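Local coordinates for protein 5'-Methylthioadenosine Nucleosidase (Arabidopsis thaliana, PDB 2H8G) that is a nucleosidase-type protein of the phosphorylase superfamily that holds adenine in a pocket of its alpha/beta fold, at residues R141-I145 against P146-L150; L181-T185 against Q186-L190; D230-T233 against A234-F237. One frame throughout, in Å; residues are numbered along the deposited sequence.

Contact 1: R141-I145 against P146-L150; sequences RRIPI and PMFDL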
ATOM      1  N   ARG A 141       2.464 -10.012   5.513  1.00 15.18           N
ATOM      2  CA  ARG A 141       3.670  -9.593   4.798  1.00 15.34           C
ATOM      3  C   ARG A 141       4.760 -10.486   5.370  1.00 17.73           C
ATOM      4  O   ARG A 141       5.549 -10.070   6.220  1.00 19.48           O
ATOM      5  CB  ARG A 141       3.984  -8.114   5.046  1.00 16.24           C
ATOM      6  CG  ARG A 141       2.793  -7.195   4.810  1.00 15.20           C
ATOM      7  CD  ARG A 141       3.236  -5.765   4.524  1.00 15.71           C
ATOM      8  NE  ARG A 141       4.133  -5.249   5.549  1.00 14.76           N
ATOM      9  CZ  ARG A 141       4.697  -4.047   5.488  1.00 16.58           C
ATOM     10  NH1 ARG A 141       4.443  -3.253   4.452  1.00 17.02           N
ATOM     11  NH2 ARG A 141       5.526  -3.647   6.442  1.00 17.03           N
ATOM     12  N   ARG A 142       4.768 -11.733   4.904  1.00 16.51           N
ATOM     13  CA  ARG A 142       5.710 -12.737   5.386  1.00 17.58           C
ATOM     14  C   ARG A 142       7.004 -12.783   4.592  1.00 16.34           C
ATOM     15  O   ARG A 142       7.015 -13.161   3.428  1.00 16.95           O
ATOM     16  CB  ARG A 142       5.056 -14.123   5.349  1.00 16.52           C
ATOM     17  CG  ARG A 142       3.668 -14.198   6.003  1.00 18.67           C
ATOM     18  CD  ARG A 142       3.082 -15.604   5.860  1.00 18.94           C
ATOM     19  NE  ARG A 142       3.132 -16.045   4.468  1.00 17.04           N
ATOM     20  CZ  ARG A 142       2.175 -15.845   3.567  1.00 19.06           C
ATOM     21  NH1 ARG A 142       1.051 -15.222   3.903  1.00 19.05           N
ATOM     22  NH2 ARG A 142       2.368 -16.229   2.310  1.00 18.81           N
ATOM     23  N   ILE A 143       8.099 -12.391   5.235  1.00 18.41           N
ATOM     24  CA  ILE A 143       9.414 -12.414   4.598  1.00 20.30           C
ATOM     25  C   ILE A 143      10.258 -13.178   5.617  1.00 22.44           C
ATOM     26  O   ILE A 143      10.951 -12.589   6.445  1.00 22.14           O
ATOM     27  CB  ILE A 143       9.961 -10.982   4.386  1.00 20.02           C
ATOM     28  CG1 ILE A 143       8.872 -10.096   3.769  1.00 20.80           C
ATOM     29  CG2 ILE A 143      11.155 -11.030   3.447  1.00 19.66           C
ATOM     30  CD1 ILE A 143       9.248  -8.625   3.649  1.00 20.08           C
ATOM     31  N   PRO A 144      10.190 -14.522   5.564  1.00 25.98           N
ATOM     32  CA  PRO A 144      10.883 -15.472   6.439  1.00 28.20           C
ATOM     33  C   PRO A 144      12.404 -15.461   6.502  1.00 29.48           C
ATOM     34  O   PRO A 144      13.033 -16.519   6.508  1.00 31.17           O
ATOM     35  CB  PRO A 144      10.331 -16.818   5.976  1.00 28.81           C
ATOM     36  CG  PRO A 144      10.160 -16.609   4.519  1.00 29.14           C
ATOM     37  CD  PRO A 144       9.522 -15.236   4.460  1.00 26.90           C
ATOM     38  N   ILE A 145      12.991 -14.272   6.570  1.00 29.44           N
ATOM     39  CA  ILE A 145      14.439 -14.148   6.663  1.00 29.38           C
ATOM     40  C   ILE A 145      14.784 -13.052   7.666  1.00 28.82           C
ATOM     41  O   ILE A 145      13.965 -12.182   7.955  1.00 26.85           O
ATOM     42  CB  ILE A 145      15.068 -13.827   5.287  1.00 29.32           C
ATOM     43  CG1 ILE A 145      14.499 -12.520   4.735  1.00 29.47           C
ATOM     44  CG2 ILE A 145      14.805 -14.975   4.323  1.00 32.01           C
ATOM     45  CD1 ILE A 145      14.996 -12.179   3.348  1.00 28.69           C
ATOM     46  N   PRO A 146      16.005 -13.084   8.219  1.00 27.57           N
ATOM     47  CA  PRO A 146      16.424 -12.078   9.196  1.00 27.29           C
ATOM     48  C   PRO A 146      16.196 -10.629   8.784  1.00 24.57           C
ATOM     49  O   PRO A 146      16.377 -10.260   7.625  1.00 25.05           O
ATOM     50  CB  PRO A 146      17.901 -12.397   9.396  1.00 26.98           C
ATOM     51  CG  PRO A 146      17.926 -13.885   9.240  1.00 27.96           C
ATOM     52  CD  PRO A 146      17.065 -14.088   8.017  1.00 28.15           C
ATOM     53  N   MET A 147      15.789  -9.820   9.757  1.00 24.48           N
ATOM     54  CA  MET A 147      15.542  -8.396   9.564  1.00 22.80           C
ATOM     55  C   MET A 147      14.307  -8.108   8.717  1.00 21.24           C
ATOM     56  O   MET A 147      13.438  -7.345   9.133  1.00 21.63           O
ATOM     57  CB  MET A 147      16.782  -7.729   8.960  1.00 26.95           C
ATOM     58  CG  MET A 147      16.772  -6.222   9.035  1.00 31.22           C
ATOM     59  SD  MET A 147      18.442  -5.549   8.884  1.00 38.52           S
ATOM     60  CE  MET A 147      18.780  -5.090  10.573  1.00 37.25           C
ATOM     61  N   PHE A 148      14.218  -8.715   7.539  1.00 20.67           N
ATOM     62  CA  PHE A 148      13.050  -8.487   6.697  1.00 20.66           C
ATOM     63  C   PHE A 148      11.780  -9.013   7.351  1.00 20.80           C
ATOM     64  O   PHE A 148      10.691  -8.483   7.111  1.00 20.19           O
ATOM     65  CB  PHE A 148      13.222  -9.142   5.327  1.00 21.56           C
ATOM     66  CG  PHE A 148      14.128  -8.381   4.402  1.00 23.57           C
ATOM     67  CD1 PHE A 148      15.503  -8.579   4.434  1.00 25.36           C
ATOM     68  CD2 PHE A 148      13.604  -7.446   3.516  1.00 24.79           C
ATOM     69  CE1 PHE A 148      16.350  -7.853   3.591  1.00 26.36           C
ATOM     70  CE2 PHE A 148      14.435  -6.716   2.671  1.00 26.61           C
ATOM     71  CZ  PHE A 148      15.815  -6.920   2.710  1.00 28.03           C
ATOM     72  N   ASP A 149      11.900 -10.055   8.169  1.00 20.10           N
ATOM     73  CA  ASP A 149      10.703 -10.589   8.806  1.00 19.88           C
ATOM     74  C   ASP A 149      10.064  -9.549   9.720  1.00 20.39           C
ATOM     75  O   ASP A 149       8.853  -9.338   9.667  1.00 19.33           O
ATOM     76  CB  ASP A 149      10.984 -11.913   9.554  1.00 20.64           C
ATOM     77  CG  ASP A 149      12.150 -11.835  10.540  1.00 24.04           C
ATOM     78  OD1 ASP A 149      12.706 -10.746  10.785  1.00 24.60           O
ATOM     79  OD2 ASP A 149      12.500 -12.905  11.088  1.00 28.25           O
ATOM     80  N   LEU A 150      10.872  -8.873  10.533  1.00 19.75           N
ATOM     81  CA  LEU A 150      10.356  -7.838  11.426  1.00 19.52           C
ATOM     82  C   LEU A 150       9.808  -6.665  10.611  1.00 18.42           C
ATOM     83  O   LEU A 150       8.832  -6.020  11.005  1.00 19.84           O
ATOM     84  CB  LEU A 150      11.462  -7.339  12.359  1.00 22.25           C
ATOM     85  CG  LEU A 150      12.028  -8.366  13.338  1.00 25.01           C
ATOM     86  CD1 LEU A 150      13.235  -7.759  14.043  1.00 27.14           C
ATOM     87  CD2 LEU A 150      10.966  -8.779  14.341  1.00 26.96           C
TER
HETATM   88  O   HOH W   1       7.490 -11.063   7.896  1.00 20.11           O
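Ile-145 lies alongside Phe-148, the two side chains pointing the same way, with CG1 of Ile-145 3.7 Å from CB of Phe-148. The pair belongs to a loop-to-helix turn: in this phosphorylase-superfamily chain the loop after strand 130-138 turns through Pro-146 and Met-147 and runs into helix 148-153, with Met-147 at the N-cap position. Ile-145 reaches the ring because its CG1 branch sits between the backbone N and the carbonyl carbon (chi1 59°), which carries CD1 to 3.8 Å from CD1 of Phe-148. Ile-143 comes from another direction and crosses Phe-148 obliquely, its CG2 methyl 3.4 Å from CB of Phe-148. A methyl of Ile-143 and a methylene of Ile-145 thus both meet CB of Phe-148, and branched aliphatic side chains suit this because they offer apolar carbons close to the backbone. Proline suits the turn, since its ring restricts the backbone and its nitrogen has no proton to satisfy. Across the dimer interface Ile-145 packs on Ala-234 and Phe-148 on Ile-87, both of the second subunit, which Arg-142 also reaches. One backbone bond joins the two segments, from Asp-149 N to Ile-145 O at 3.0 Å, bent at the hydrogen to 143°. A water ties the loop to the first turn of the helix: it accepts from Ile-143 N and donates to Arg-141 O and to Asp-149 O, the last at 2.8 Å.

Contact 2: L181-T185 against Q186-L190; sequences LDMST and QDETL. With ADE (adenine), chain C.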
ATOM      1  N   LEU A 181     -10.091 -10.255   3.590  1.00 17.77           N
ATOM      2  CA  LEU A 181     -11.192 -10.176   4.537  1.00 19.89           C
ATOM      3  C   LEU A 181     -11.350 -11.517   5.234  1.00 20.88           C
ATOM      4  O   LEU A 181     -11.775 -11.582   6.384  1.00 21.57           O
ATOM      5  CB  LEU A 181     -12.481  -9.802   3.804  1.00 19.60           C
ATOM      6  CG  LEU A 181     -13.750  -9.793   4.659  1.00 18.95           C
ATOM      7  CD1 LEU A 181     -13.627  -8.770   5.770  1.00 21.81           C
ATOM      8  CD2 LEU A 181     -14.950  -9.481   3.780  1.00 21.49           C
ATOM      9  N   ASP A 182     -11.013 -12.588   4.526  1.00 23.00           N
ATOM     10  CA  ASP A 182     -11.090 -13.920   5.098  1.00 23.83           C
ATOM     11  C   ASP A 182      -9.814 -14.124   5.906  1.00 24.41           C
ATOM     12  O   ASP A 182      -9.029 -13.189   6.090  1.00 24.75           O
ATOM     13  CB  ASP A 182     -11.207 -14.976   3.986  1.00 25.41           C
ATOM     14  CG  ASP A 182      -9.952 -15.075   3.125  1.00 27.36           C
ATOM     15  OD1 ASP A 182      -9.111 -14.155   3.173  1.00 27.16           O
ATOM     16  OD2 ASP A 182      -9.810 -16.077   2.387  1.00 28.44           O
ATOM     17  N   MET A 183      -9.608 -15.331   6.410  1.00 23.43           N
ATOM     18  CA  MET A 183      -8.405 -15.605   7.177  1.00 22.06           C
ATOM     19  C   MET A 183      -7.885 -16.976   6.795  1.00 25.19           C
ATOM     20  O   MET A 183      -8.517 -17.995   7.085  1.00 25.11           O
ATOM     21  CB  MET A 183      -8.700 -15.551   8.677  1.00 22.71           C
ATOM     22  CG  MET A 183      -7.478 -15.807   9.550  1.00 23.61           C
ATOM     23  SD  MET A 183      -7.816 -15.542  11.296  1.00 24.67           S
ATOM     24  CE  MET A 183      -8.778 -17.010  11.663  1.00 22.78           C
ATOM     25  N   SER A 184      -6.741 -16.995   6.122  1.00 25.90           N
ATOM     26  CA  SER A 184      -6.141 -18.250   5.702  1.00 26.14           C
ATOM     27  C   SER A 184      -5.494 -18.906   6.908  1.00 26.73           C
ATOM     28  O   SER A 184      -5.331 -18.283   7.956  1.00 25.89           O
ATOM     29  CB  SER A 184      -5.083 -18.010   4.623  1.00 26.40           C
ATOM     30  OG  SER A 184      -3.924 -17.400   5.166  1.00 27.75           O
ATOM     31  N   THR A 185      -5.130 -20.173   6.761  1.00 26.46           N
ATOM     32  CA  THR A 185      -4.498 -20.893   7.850  1.00 27.62           C
ATOM     33  C   THR A 185      -3.186 -20.205   8.220  1.00 25.60           C
ATOM     34  O   THR A 185      -2.823 -20.126   9.393  1.00 27.40           O
ATOM     35  CB  THR A 185      -4.231 -22.354   7.452  1.00 27.00           C
ATOM     36  OG1 THR A 185      -3.442 -22.389   6.256  1.00 29.49           O
ATOM     37  CG2 THR A 185      -5.551 -23.081   7.197  1.00 28.47           C
ATOM     38  N   GLN A 186      -2.484 -19.690   7.215  1.00 26.54           N
ATOM     39  CA  GLN A 186      -1.221 -19.002   7.451  1.00 26.67           C
ATOM     40  C   GLN A 186      -1.470 -17.693   8.202  1.00 25.68           C
ATOM     41  O   GLN A 186      -0.718 -17.341   9.111  1.00 24.56           O
ATOM     42  CB  GLN A 186      -0.515 -18.727   6.120  1.00 27.73           C
ATOM     43  CG  GLN A 186       0.842 -18.044   6.242  1.00 27.31           C
ATOM     44  CD  GLN A 186       1.817 -18.794   7.137  1.00 28.44           C
ATOM     45  OE1 GLN A 186       1.769 -18.683   8.365  1.00 29.86           O
ATOM     46  NE2 GLN A 186       2.706 -19.568   6.523  1.00 26.08           N
ATOM     47  N   ASP A 187      -2.526 -16.976   7.825  1.00 24.36           N
ATOM     48  CA  ASP A 187      -2.855 -15.719   8.497  1.00 24.09           C
ATOM     49  C   ASP A 187      -3.168 -15.982   9.965  1.00 23.79           C
ATOM     50  O   ASP A 187      -2.679 -15.287  10.856  1.00 23.53           O
ATOM     51  CB  ASP A 187      -4.086 -15.050   7.875  1.00 22.79           C
ATOM     52  CG  ASP A 187      -3.888 -14.648   6.425  1.00 25.07           C
ATOM     53  OD1 ASP A 187      -2.742 -14.377   6.011  1.00 25.01           O
ATOM     54  OD2 ASP A 187      -4.906 -14.575   5.698  1.00 23.59           O
ATOM     55  N   GLU A 188      -4.010 -16.983  10.201  1.00 24.98           N
ATOM     56  CA  GLU A 188      -4.433 -17.347  11.546  1.00 26.98           C
ATOM     57  C   GLU A 188      -3.278 -17.659  12.486  1.00 28.53           C
ATOM     58  O   GLU A 188      -3.258 -17.191  13.621  1.00 29.22           O
ATOM     59  CB  GLU A 188      -5.388 -18.542  11.481  1.00 28.87           C
ATOM     60  CG  GLU A 188      -5.889 -19.025  12.836  1.00 32.49           C
ATOM     61  CD  GLU A 188      -6.925 -20.131  12.711  1.00 34.83           C
ATOM     62  OE1 GLU A 188      -6.691 -21.081  11.934  1.00 36.80           O
ATOM     63  OE2 GLU A 188      -7.967 -20.053  13.394  1.00 37.42           O
ATOM     64  N   THR A 189      -2.320 -18.450  12.018  1.00 28.92           N
ATOM     65  CA  THR A 189      -1.172 -18.812  12.842  1.00 29.79           C
ATOM     66  C   THR A 189      -0.421 -17.570  13.310  1.00 28.49           C
ATOM     67  O   THR A 189      -0.005 -17.477  14.465  1.00 28.56           O
ATOM     68  CB  THR A 189      -0.187 -19.717  12.066  1.00 31.49           C
ATOM     69  OG1 THR A 189      -0.855 -20.917  11.656  1.00 33.40           O
ATOM     70  CG2 THR A 189       1.001 -20.084  12.945  1.00 33.76           C
ATOM     71  N   LEU A 190      -0.260 -16.612  12.404  1.00 27.27           N
ATOM     72  CA  LEU A 190       0.450 -15.381  12.708  1.00 26.16           C
ATOM     73  C   LEU A 190      -0.346 -14.431  13.603  1.00 25.68           C
ATOM     74  O   LEU A 190       0.221 -13.771  14.471  1.00 26.03           O
ATOM     75  CB  LEU A 190       0.852 -14.697  11.399  1.00 26.89           C
ATOM     76  CG  LEU A 190       1.799 -15.575  10.566  1.00 27.40           C
ATOM     77  CD1 LEU A 190       1.979 -15.004   9.172  1.00 28.93           C
ATOM     78  CD2 LEU A 190       3.135 -15.689  11.287  1.00 29.44           C
TER
HETATM   79  N9  ADE C 701     -13.505  -5.820   8.613  1.00 21.70           N
HETATM   80  C8  ADE C 701     -14.572  -6.304   9.287  1.00 22.24           C
HETATM   81  N7  ADE C 701     -14.422  -7.586   9.699  1.00 21.37           N
HETATM   82  C5  ADE C 701     -13.174  -7.929   9.250  1.00 19.54           C
HETATM   83  C6  ADE C 701     -12.375  -9.128   9.333  1.00 21.85           C
HETATM   84  N6  ADE C 701     -12.827 -10.215   9.948  1.00 20.62           N
HETATM   85  N1  ADE C 701     -11.094  -9.113   8.733  1.00 19.92           N
HETATM   86  C2  ADE C 701     -10.643  -7.981   8.099  1.00 20.55           C
HETATM   87  N3  ADE C 701     -11.343  -6.789   7.974  1.00 20.76           N
HETATM   88  C4  ADE C 701     -12.589  -6.844   8.574  1.00 19.72           C
HETATM   89  O   HOH W   2      -6.558 -12.432   6.451  1.00 24.86           O
HETATM   90  O   HOH W   3      -4.031 -21.966  11.148  1.00 39.73           O
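The backbone leaves an extended loop at Ser-184 and turns at once into helix 185-193, where Glu-188 N reaches back to Ser-184 O at 2.9 Å in a nearly straight bond (169°) and Thr-189 N reaches Thr-185 O. Ser-184 and Asp-187 exchange side-chain bonds across this start. The serine OG accepts from Asp-187 N at 3.0 Å, and the aspartate OD2 accepts from Ser-184 N at 3.1 Å, the amide approaching from above the carboxylate plane. Ser-184 can do this because OG stands between its backbone N and carbonyl carbon (chi1 72°), a short hydroxyl held close to the helix end. The reciprocal pair is a capping box, with serine as N-cap and aspartate three residues on; each occupies an amide near the helix start. The negative carboxylate would also be expected to sit favourably near the positive end of the helix dipole. Asp-187 OD2 has a stronger partner in NH2 of Arg-142 of the second subunit, a salt bridge; the same NH2 forms another with Asp-182 OD1, so the cap forms part of the dimer interface. Met-183 lies on the other flank, crossing Glu-188 at about a right angle: SD is 3.8 Å from Glu-188 CA, and a bend at chi3 (74°) lays CE 3.7 Å from Glu-188 CG. Earlier in the loop, Leu-181 sets its CD1 methyl 3.6 Å from C5 of adenine.

Contact 3: D230-T233 against A234-F237; sequences DKPT and AEEF. With ADE (adenine), chain C.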
ATOM      1  N   ASP A 230     -19.075 -18.311  15.308  1.00 34.29           N
ATOM      2  CA  ASP A 230     -19.681 -19.409  14.557  1.00 35.34           C
ATOM      3  C   ASP A 230     -20.363 -19.003  13.251  1.00 35.56           C
ATOM      4  O   ASP A 230     -20.896 -19.852  12.536  1.00 36.07           O
ATOM      5  CB  ASP A 230     -20.684 -20.149  15.449  1.00 37.10           C
ATOM      6  CG  ASP A 230     -21.968 -19.369  15.656  1.00 39.86           C
ATOM      7  OD1 ASP A 230     -21.894 -18.173  16.010  1.00 40.33           O
ATOM      8  OD2 ASP A 230     -23.053 -19.959  15.467  1.00 40.97           O
ATOM      9  N   LYS A 231     -20.357 -17.713  12.937  1.00 34.30           N
ATOM     10  CA  LYS A 231     -20.984 -17.245  11.703  1.00 34.37           C
ATOM     11  C   LYS A 231     -19.931 -16.945  10.641  1.00 33.24           C
ATOM     12  O   LYS A 231     -18.778 -16.659  10.964  1.00 33.48           O
ATOM     13  CB  LYS A 231     -21.802 -15.979  11.973  1.00 35.09           C
ATOM     14  CG  LYS A 231     -22.909 -16.155  12.998  1.00 37.30           C
ATOM     15  CD  LYS A 231     -23.632 -14.841  13.259  1.00 39.85           C
ATOM     16  CE  LYS A 231     -24.770 -15.026  14.253  1.00 42.15           C
ATOM     17  NZ  LYS A 231     -25.783 -16.006  13.761  1.00 44.28           N
ATOM     18  N   PRO A 232     -20.309 -17.023   9.354  1.00 32.22           N
ATOM     19  CA  PRO A 232     -19.351 -16.739   8.281  1.00 31.70           C
ATOM     20  C   PRO A 232     -18.900 -15.286   8.434  1.00 30.06           C
ATOM     21  O   PRO A 232     -19.703 -14.424   8.786  1.00 30.86           O
ATOM     22  CB  PRO A 232     -20.174 -16.964   7.013  1.00 32.24           C
ATOM     23  CG  PRO A 232     -21.165 -18.015   7.439  1.00 32.13           C
ATOM     24  CD  PRO A 232     -21.582 -17.522   8.804  1.00 33.11           C
ATOM     25  N   THR A 233     -17.625 -15.016   8.173  1.00 28.23           N
ATOM     26  CA  THR A 233     -17.090 -13.665   8.321  1.00 26.28           C
ATOM     27  C   THR A 233     -17.784 -12.602   7.476  1.00 26.51           C
ATOM     28  O   THR A 233     -18.288 -11.613   8.011  1.00 25.11           O
ATOM     29  CB  THR A 233     -15.580 -13.636   8.016  1.00 27.00           C
ATOM     30  OG1 THR A 233     -14.880 -14.372   9.027  1.00 28.90           O
ATOM     31  CG2 THR A 233     -15.064 -12.201   7.987  1.00 26.07           C
ATOM     32  N   ALA A 234     -17.806 -12.800   6.164  1.00 26.19           N
ATOM     33  CA  ALA A 234     -18.435 -11.834   5.273  1.00 27.37           C
ATOM     34  C   ALA A 234     -19.897 -11.612   5.654  1.00 28.41           C
ATOM     35  O   ALA A 234     -20.368 -10.473   5.706  1.00 28.37           O
ATOM     36  CB  ALA A 234     -18.329 -12.312   3.828  1.00 29.18           C
ATOM     37  N   GLU A 235     -20.606 -12.704   5.926  1.00 29.28           N
ATOM     38  CA  GLU A 235     -22.013 -12.639   6.299  1.00 30.03           C
ATOM     39  C   GLU A 235     -22.255 -11.806   7.551  1.00 28.53           C
ATOM     40  O   GLU A 235     -23.074 -10.884   7.542  1.00 27.99           O
ATOM     41  CB  GLU A 235     -22.569 -14.050   6.515  1.00 32.55           C
ATOM     42  CG  GLU A 235     -24.032 -14.076   6.944  1.00 37.89           C
ATOM     43  CD  GLU A 235     -24.542 -15.484   7.205  1.00 40.32           C
ATOM     44  OE1 GLU A 235     -24.523 -16.308   6.267  1.00 42.90           O
ATOM     45  OE2 GLU A 235     -24.963 -15.764   8.348  1.00 43.66           O
ATOM     46  N   GLU A 236     -21.550 -12.128   8.632  1.00 26.77           N
ATOM     47  CA  GLU A 236     -21.723 -11.397   9.884  1.00 25.60           C
ATOM     48  C   GLU A 236     -21.240  -9.952   9.768  1.00 25.17           C
ATOM     49  O   GLU A 236     -21.849  -9.036  10.321  1.00 24.02           O
ATOM     50  CB  GLU A 236     -20.995 -12.114  11.031  1.00 26.06           C
ATOM     51  CG  GLU A 236     -21.131 -11.394  12.367  1.00 25.45           C
ATOM     52  CD  GLU A 236     -20.726 -12.241  13.561  1.00 27.55           C
ATOM     53  OE1 GLU A 236     -19.620 -12.821  13.549  1.00 23.82           O
ATOM     54  OE2 GLU A 236     -21.517 -12.317  14.524  1.00 30.53           O
ATOM     55  N   PHE A 237     -20.141  -9.753   9.051  1.00 23.69           N
ATOM     56  CA  PHE A 237     -19.591  -8.419   8.849  1.00 23.34           C
ATOM     57  C   PHE A 237     -20.638  -7.496   8.230  1.00 23.57           C
ATOM     58  O   PHE A 237     -20.944  -6.435   8.774  1.00 24.88           O
ATOM     59  CB  PHE A 237     -18.351  -8.514   7.946  1.00 23.40           C
ATOM     60  CG  PHE A 237     -17.979  -7.226   7.262  1.00 23.98           C
ATOM     61  CD1 PHE A 237     -17.876  -6.037   7.977  1.00 24.26           C
ATOM     62  CD2 PHE A 237     -17.688  -7.219   5.899  1.00 24.49           C
ATOM     63  CE1 PHE A 237     -17.483  -4.858   7.344  1.00 24.42           C
ATOM     64  CE2 PHE A 237     -17.296  -6.050   5.257  1.00 24.68           C
ATOM     65  CZ  PHE A 237     -17.193  -4.866   5.983  1.00 26.11           C
TER
HETATM   66  N9  ADE C 701     -13.505  -5.820   8.613  1.00 21.70           N
HETATM   67  C8  ADE C 701     -14.572  -6.304   9.287  1.00 22.24           C
HETATM   68  N7  ADE C 701     -14.422  -7.586   9.699  1.00 21.37           N
HETATM   69  C5  ADE C 701     -13.174  -7.929   9.250  1.00 19.54           C
HETATM   70  C6  ADE C 701     -12.375  -9.128   9.333  1.00 21.85           C
HETATM   71  N6  ADE C 701     -12.827 -10.215   9.948  1.00 20.62           N
HETATM   72  N1  ADE C 701     -11.094  -9.113   8.733  1.00 19.92           N
HETATM   73  C2  ADE C 701     -10.643  -7.981   8.099  1.00 20.55           C
HETATM   74  N3  ADE C 701     -11.343  -6.789   7.974  1.00 20.76           N
HETATM   75  C4  ADE C 701     -12.589  -6.844   8.574  1.00 19.72           C
HETATM   76  O   HOH W   4     -18.067 -13.990  11.658  1.00 25.63           O
HETATM   77  O   HOH W   5     -19.217 -15.206  14.594  1.00 29.46           O
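Two backbone hydrogen bonds open helix 233-259. Glu-236 N donates to Pro-232 O at 3.0 Å, almost straight at 171°, and Phe-237 N donates to Thr-233 O at 2.8 Å. Proline is compatible with the N-cap position: its backbone is still extended there, its ring-restricted phi (-62°) fits the residue just before a helix, and its carbonyl takes the first helical N-H.

Apolar and mixed contacts come next. Pro-232 and Glu-235 lie side by side, CB to CB 3.8 Å apart, and the extended glutamate brings its carboxylate along the proline ring. Lys-231 crosses Glu-236 at about a right angle, its CD methylene 3.5 Å from OE2 of Glu-236; the aliphatic part of the lysine does the touching.

Water and the glutamate carboxylate form the third group. Glu-236 OE1 accepts from the amide of Leu-226, at the end of strand 217-226, and is also approached by two waters, one bridging toward Lys-231 O and the other toward Lys-231 N. A long acidic side chain suits this place because it spans from helix to strand.

Ligand contacts complete the account. The CG2 methyl of Thr-233 lies 3.6 Å from adenine N6. Phe-237, with CG anti to its backbone N (chi1 159°), swings its ring out from the helix until CD1 lies 3.6 Å from adenine C8. The helix start thereby supplies an apolar wall to the adenine pocket of this phosphorylase-superfamily fold.

The three contacts follow one another along the chain, each a loop running into a helix. Contacts 2 and 3 meet at adenine, with centres 15 Å apart: Leu-181 O lies 3.7 Å from Thr-233 CG2, and Leu-181 CD2 lies 4.1 Å from Phe-237 CD2. Lys-199 and Asp-225 provide hydrogen bonds to the same ligand. Contact 1 stands farther off, its nearest atoms about 17 Å from contact 3, but it touches contact 2 where Arg-142 CD packs 3.3 Å from Gln-186 CG. Across the dimer, 141-145 of one subunit also meets the other subunit's pocket region, Ile-145 packing against the pocket residue Leu-181 of the second subunit.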